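Local atomic coordinates of methylocystis parvus OBBP MbnE (Methylocystis parvus OBBP, PDB entry 5ICQ), a protein that probably binds the copper-chelating peptide methanobactin in the periplasm, as a solute-binding protein of family 5 serving its transport. Residues Met511-Ala516 against Asn525-Ala530; Gly536-Leu541 against Arg555-Val560. All coordinates share one frame; numbering follows the deposited sequence.

How the interactions relate
Both contacts lie on the same side of the chain's centre, their centres about 14 Å apart, and they follow one another along the chain without interleaving. Interaction 1 is partly buried and joins the C-terminal part of helix 508-513 to the loop that leads into helix 532-543; interaction 2 is fully buried and packs that helix against helix 547-563. Their chemistry differs accordingly: an asparagine amide tying backbone groups in the first, purely apolar side chains round a tyrosine in the second, with no hydrogen bond between its segments. The two meet directly where Trp513 CD1 lies 3.2 Å from Tyr557 OH and Trp513 CB packs on Ile538 CD1.

Interaction 1. Residues Met511-Ala516 against Asn525-Ala530; sequences MRWSSA and NLAGAA
A chi1 of -169° turns the Asn525 side chain away from its own backbone N, and CG comes to lie 3.2 Å from Arg512 O. Trp513, its CG beside the backbone N (chi1 -67°), brings its six-membered ring to Ala529, whose CB meets the ring edge in plane, 3.6 Å from CE3. The Asn525 amide uses both of its ends. ND2 gives a weak, bent bond to Ser514 O and a straighter one to Ala529 O (3.1 Å), received on a lone pair in the carbonyl plane. OD1 accepts Ala529 N at 3.1 Å, tilted from its own carbonyl plane, and more weakly Gly528 N, across the type I turn Asn525-Gly528. A CA-H...O contact from Asn525 CA to Arg512 O (3.1 Å) adds to the joint. At the outer margin, Ser515 OG rests 3.2 Å from Ala530 CA while bonding to Asp535 of the next helix. Tyr499 stacks on the Trp513 ring. The buried amide thus mainly braces its own turn, which is likely to fix its flip, and reaches Ser514 O by a weak bond, Thr517 OG1 being a second partner of that oxygen.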
# COMPACT_ATOMS: atom_id res chain seq x y z
N MET A 511 4.84 -10.69 -7.68
CA MET A 511 3.64 -11.45 -7.36
C MET A 511 2.48 -11.00 -8.23
O MET A 511 1.66 -11.82 -8.66
CB MET A 511 3.28 -11.29 -5.88
CG MET A 511 4.49 -11.38 -4.96
SD MET A 511 4.06 -11.28 -3.21
CE MET A 511 3.29 -9.68 -3.08
N ARG A 512 2.39 -9.70 -8.51
CA ARG A 512 1.25 -9.15 -9.24
C ARG A 512 1.36 -9.31 -10.76
O ARG A 512 0.32 -9.32 -11.44
CB ARG A 512 1.12 -7.65 -8.96
CG ARG A 512 0.95 -7.27 -7.51
CD ARG A 512 1.16 -5.78 -7.37
NE ARG A 512 0.97 -5.31 -5.99
CZ ARG A 512 0.91 -4.03 -5.64
NH1 ARG A 512 1.02 -3.08 -6.56
NH2 ARG A 512 0.72 -3.69 -4.37
N TRP A 513 2.57 -9.36 -11.32
CA TRP A 513 2.71 -9.21 -12.77
C TRP A 513 3.68 -10.18 -13.44
O TRP A 513 3.74 -10.16 -14.67
CB TRP A 513 3.14 -7.77 -13.12
CG TRP A 513 2.06 -6.77 -12.80
CD1 TRP A 513 2.05 -5.86 -11.77
CD2 TRP A 513 0.81 -6.61 -13.49
NE1 TRP A 513 0.86 -5.14 -11.79
CE2 TRP A 513 0.09 -5.58 -12.85
CE3 TRP A 513 0.24 -7.23 -14.61
CZ2 TRP A 513 -1.17 -5.16 -13.28
CZ3 TRP A 513 -1.02 -6.82 -15.04
CH2 TRP A 513 -1.71 -5.80 -14.37
N SER A 514 4.43 -11.01 -12.72
CA SER A 514 5.44 -11.84 -13.37
C SER A 514 4.80 -13.03 -14.07
O SER A 514 3.74 -13.54 -13.67
CB SER A 514 6.48 -12.35 -12.36
OG SER A 514 5.91 -13.36 -11.55
N SER A 515 5.46 -13.48 -15.15
CA SER A 515 5.02 -14.69 -15.85
C SER A 515 4.94 -15.88 -14.89
O SER A 515 4.06 -16.74 -15.04
CB SER A 515 6.00 -15.03 -16.97
OG SER A 515 6.06 -13.99 -17.94
N ALA A 516 5.86 -15.94 -13.93
CA ALA A 516 5.92 -17.08 -13.01
C ALA A 516 4.64 -17.21 -12.18
O ALA A 516 4.27 -18.33 -11.79
CB ALA A 516 7.13 -16.94 -12.08
N ASN A 525 -1.69 -12.01 -9.59
CA ASN A 525 -1.62 -11.73 -11.03
C ASN A 525 -2.95 -12.11 -11.67
O ASN A 525 -3.09 -13.11 -12.37
CB ASN A 525 -0.44 -12.48 -11.65
CG ASN A 525 -0.14 -12.03 -13.07
OD1 ASN A 525 -0.99 -11.42 -13.74
ND2 ASN A 525 1.06 -12.33 -13.55
N LEU A 526 -3.96 -11.26 -11.41
CA LEU A 526 -5.33 -11.61 -11.80
C LEU A 526 -5.49 -11.67 -13.32
O LEU A 526 -6.27 -12.48 -13.83
CB LEU A 526 -6.30 -10.61 -11.21
CG LEU A 526 -6.26 -10.52 -9.69
CD1 LEU A 526 -7.21 -9.43 -9.18
CD2 LEU A 526 -6.62 -11.86 -9.12
N ALA A 527 -4.79 -10.80 -14.05
CA ALA A 527 -4.94 -10.76 -15.50
C ALA A 527 -4.25 -11.93 -16.20
O ALA A 527 -4.55 -12.21 -17.36
CB ALA A 527 -4.41 -9.44 -16.05
N GLY A 528 -3.32 -12.60 -15.52
CA GLY A 528 -2.54 -13.62 -16.20
C GLY A 528 -1.48 -13.05 -17.12
O GLY A 528 -1.17 -13.67 -18.15
N ALA A 529 -0.92 -11.90 -16.78
CA ALA A 529 0.12 -11.30 -17.60
C ALA A 529 1.36 -12.18 -17.58
O ALA A 529 1.83 -12.57 -16.51
CB ALA A 529 0.46 -9.90 -17.08
N ALA A 530 1.90 -12.49 -18.77
CA ALA A 530 3.09 -13.34 -18.87
C ALA A 530 3.92 -12.81 -20.04
O ALA A 530 3.89 -13.34 -21.15
CB ALA A 530 2.73 -14.82 -19.04

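Interaction 2. Residues Gly536-Leu541 against Arg555-Val560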
# COMPACT_ATOMS: atom_id res chain seq x y z
N GLY A 536 11.41 -8.39 -17.57
CA GLY A 536 12.67 -7.67 -17.71
C GLY A 536 12.66 -6.31 -17.04
O GLY A 536 13.66 -5.90 -16.45
N MET A 537 11.54 -5.59 -17.11
CA MET A 537 11.49 -4.30 -16.41
C MET A 537 11.39 -4.47 -14.90
O MET A 537 11.92 -3.62 -14.17
CB MET A 537 10.35 -3.42 -16.93
CG MET A 537 10.51 -3.01 -18.37
SD MET A 537 12.08 -2.12 -18.71
CE MET A 537 12.42 -1.05 -17.31
N ILE A 538 10.74 -5.52 -14.42
CA ILE A 538 10.77 -5.78 -12.98
C ILE A 538 12.21 -6.04 -12.54
O ILE A 538 12.68 -5.50 -11.53
CB ILE A 538 9.84 -6.96 -12.63
CG1 ILE A 538 8.38 -6.54 -12.83
CG2 ILE A 538 10.07 -7.40 -11.18
CD1 ILE A 538 7.39 -7.68 -12.67
N SER A 539 12.94 -6.86 -13.30
CA SER A 539 14.35 -7.08 -12.98
C SER A 539 15.12 -5.76 -12.97
O SER A 539 15.98 -5.55 -12.11
CB SER A 539 14.98 -8.06 -13.96
OG SER A 539 14.33 -9.31 -13.91
N ALA A 540 14.80 -4.86 -13.91
CA ALA A 540 15.55 -3.61 -14.00
C ALA A 540 15.24 -2.69 -12.83
O ALA A 540 16.14 -2.02 -12.31
CB ALA A 540 15.25 -2.91 -15.32
N LEU A 541 13.98 -2.61 -12.41
CA LEU A 541 13.69 -1.76 -11.26
C LEU A 541 14.21 -2.39 -9.97
O LEU A 541 14.53 -1.66 -9.02
CB LEU A 541 12.19 -1.46 -11.16
CG LEU A 541 11.22 -2.55 -10.69
CD1 LEU A 541 11.07 -2.54 -9.17
CD2 LEU A 541 9.86 -2.35 -11.37
N ARG A 555 9.21 4.18 -14.49
CA ARG A 555 8.48 4.82 -15.59
C ARG A 555 8.41 3.89 -16.80
O ARG A 555 7.34 3.73 -17.40
CB ARG A 555 9.14 6.14 -15.98
CG ARG A 555 8.88 7.26 -15.00
CD ARG A 555 9.59 8.53 -15.42
NE ARG A 555 9.42 9.59 -14.43
CZ ARG A 555 9.93 10.81 -14.55
NH1 ARG A 555 10.65 11.13 -15.61
NH2 ARG A 555 9.74 11.71 -13.59
N ALA A 556 9.53 3.27 -17.18
CA ALA A 556 9.49 2.33 -18.30
C ALA A 556 8.59 1.14 -17.99
O ALA A 556 7.85 0.67 -18.86
CB ALA A 556 10.90 1.85 -18.65
N TYR A 557 8.67 0.64 -16.76
CA TYR A 557 7.79 -0.45 -16.32
C TYR A 557 6.31 -0.05 -16.44
O TYR A 557 5.48 -0.82 -16.93
CB TYR A 557 8.17 -0.80 -14.89
CG TYR A 557 7.29 -1.79 -14.15
CD1 TYR A 557 7.08 -3.07 -14.63
CD2 TYR A 557 6.72 -1.44 -12.94
CE1 TYR A 557 6.29 -3.98 -13.93
CE2 TYR A 557 5.94 -2.35 -12.22
CZ TYR A 557 5.73 -3.61 -12.73
OH TYR A 557 4.95 -4.52 -12.02
N ASP A 558 5.98 1.16 -16.00
CA ASP A 558 4.61 1.68 -16.13
C ASP A 558 4.15 1.64 -17.58
O ASP A 558 3.05 1.17 -17.88
CB ASP A 558 4.57 3.12 -15.59
CG ASP A 558 3.14 3.65 -15.34
OD1 ASP A 558 2.26 2.85 -14.95
OD2 ASP A 558 2.91 4.87 -15.52
N ARG A 559 5.01 2.10 -18.51
CA ARG A 559 4.65 2.08 -19.93
C ARG A 559 4.36 0.67 -20.42
O ARG A 559 3.44 0.47 -21.22
CB ARG A 559 5.76 2.70 -20.77
CG ARG A 559 6.16 4.09 -20.29
CD ARG A 559 7.06 4.85 -21.27
NE ARG A 559 7.69 5.95 -20.55
CZ ARG A 559 7.26 7.20 -20.56
NH1 ARG A 559 6.16 7.49 -21.25
NH2 ARG A 559 7.88 8.14 -19.86
N VAL A 560 5.16 -0.31 -19.99
CA VAL A 560 4.93 -1.69 -20.45
C VAL A 560 3.62 -2.23 -19.90
O VAL A 560 2.84 -2.86 -20.62
CB VAL A 560 6.13 -2.58 -20.06
CG1 VAL A 560 5.83 -4.04 -20.37
CG2 VAL A 560 7.41 -2.13 -20.81
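Met537, Ile538 and Leu541 pack on Ala556, Tyr557 and Val560 in an antiparallel helix pair; the axes of the two segments approach to 9.3 Å, with 162° between their directions. The Tyr557 ring holds the middle of the first shell. Leu541 CD2 sits over one face in a CH-pi contact, 4.0 Å from the ring centroid and 24° off the normal, offset toward the rim near Tyr557 CD2. Ile538 reaches the same ring obliquely, its CG1 3.5 Å from Tyr557 CE1, while its CD1 extends toward the hydroxyl. Met537 faces the backbone end of the tyrosine and bends at both chi2 and chi3, a fold that carries CE back to within 3.5 Å of Ala556 CB. Its CG meanwhile touches Val560 CG2 at 4.0 Å. These contacts are all apolar, so fit of shape rather than polar pairing joins the segments.

In the next shell, Tyr557 OH hydrogen-bonds Gln509 OE1, which ties the ring's polar end to helix 508-513. Leu386 of helix 381-387 packs on Met537 and Leu387 on Val560, while Leu541 also touches Phe550 and Ala553 of helix 547-563. Cutting Tyr557 back to an alanine removes the ring and hydroxyl, which is likely to leave a gap beside Leu541 CD2 and Ile538 CG1 and Gln509 OE1 without this partner. That ring is set by CG lying opposite the backbone N (chi1 173°), while its CB remains near the helix-helix interface, 4.0 Å from Met537 CB.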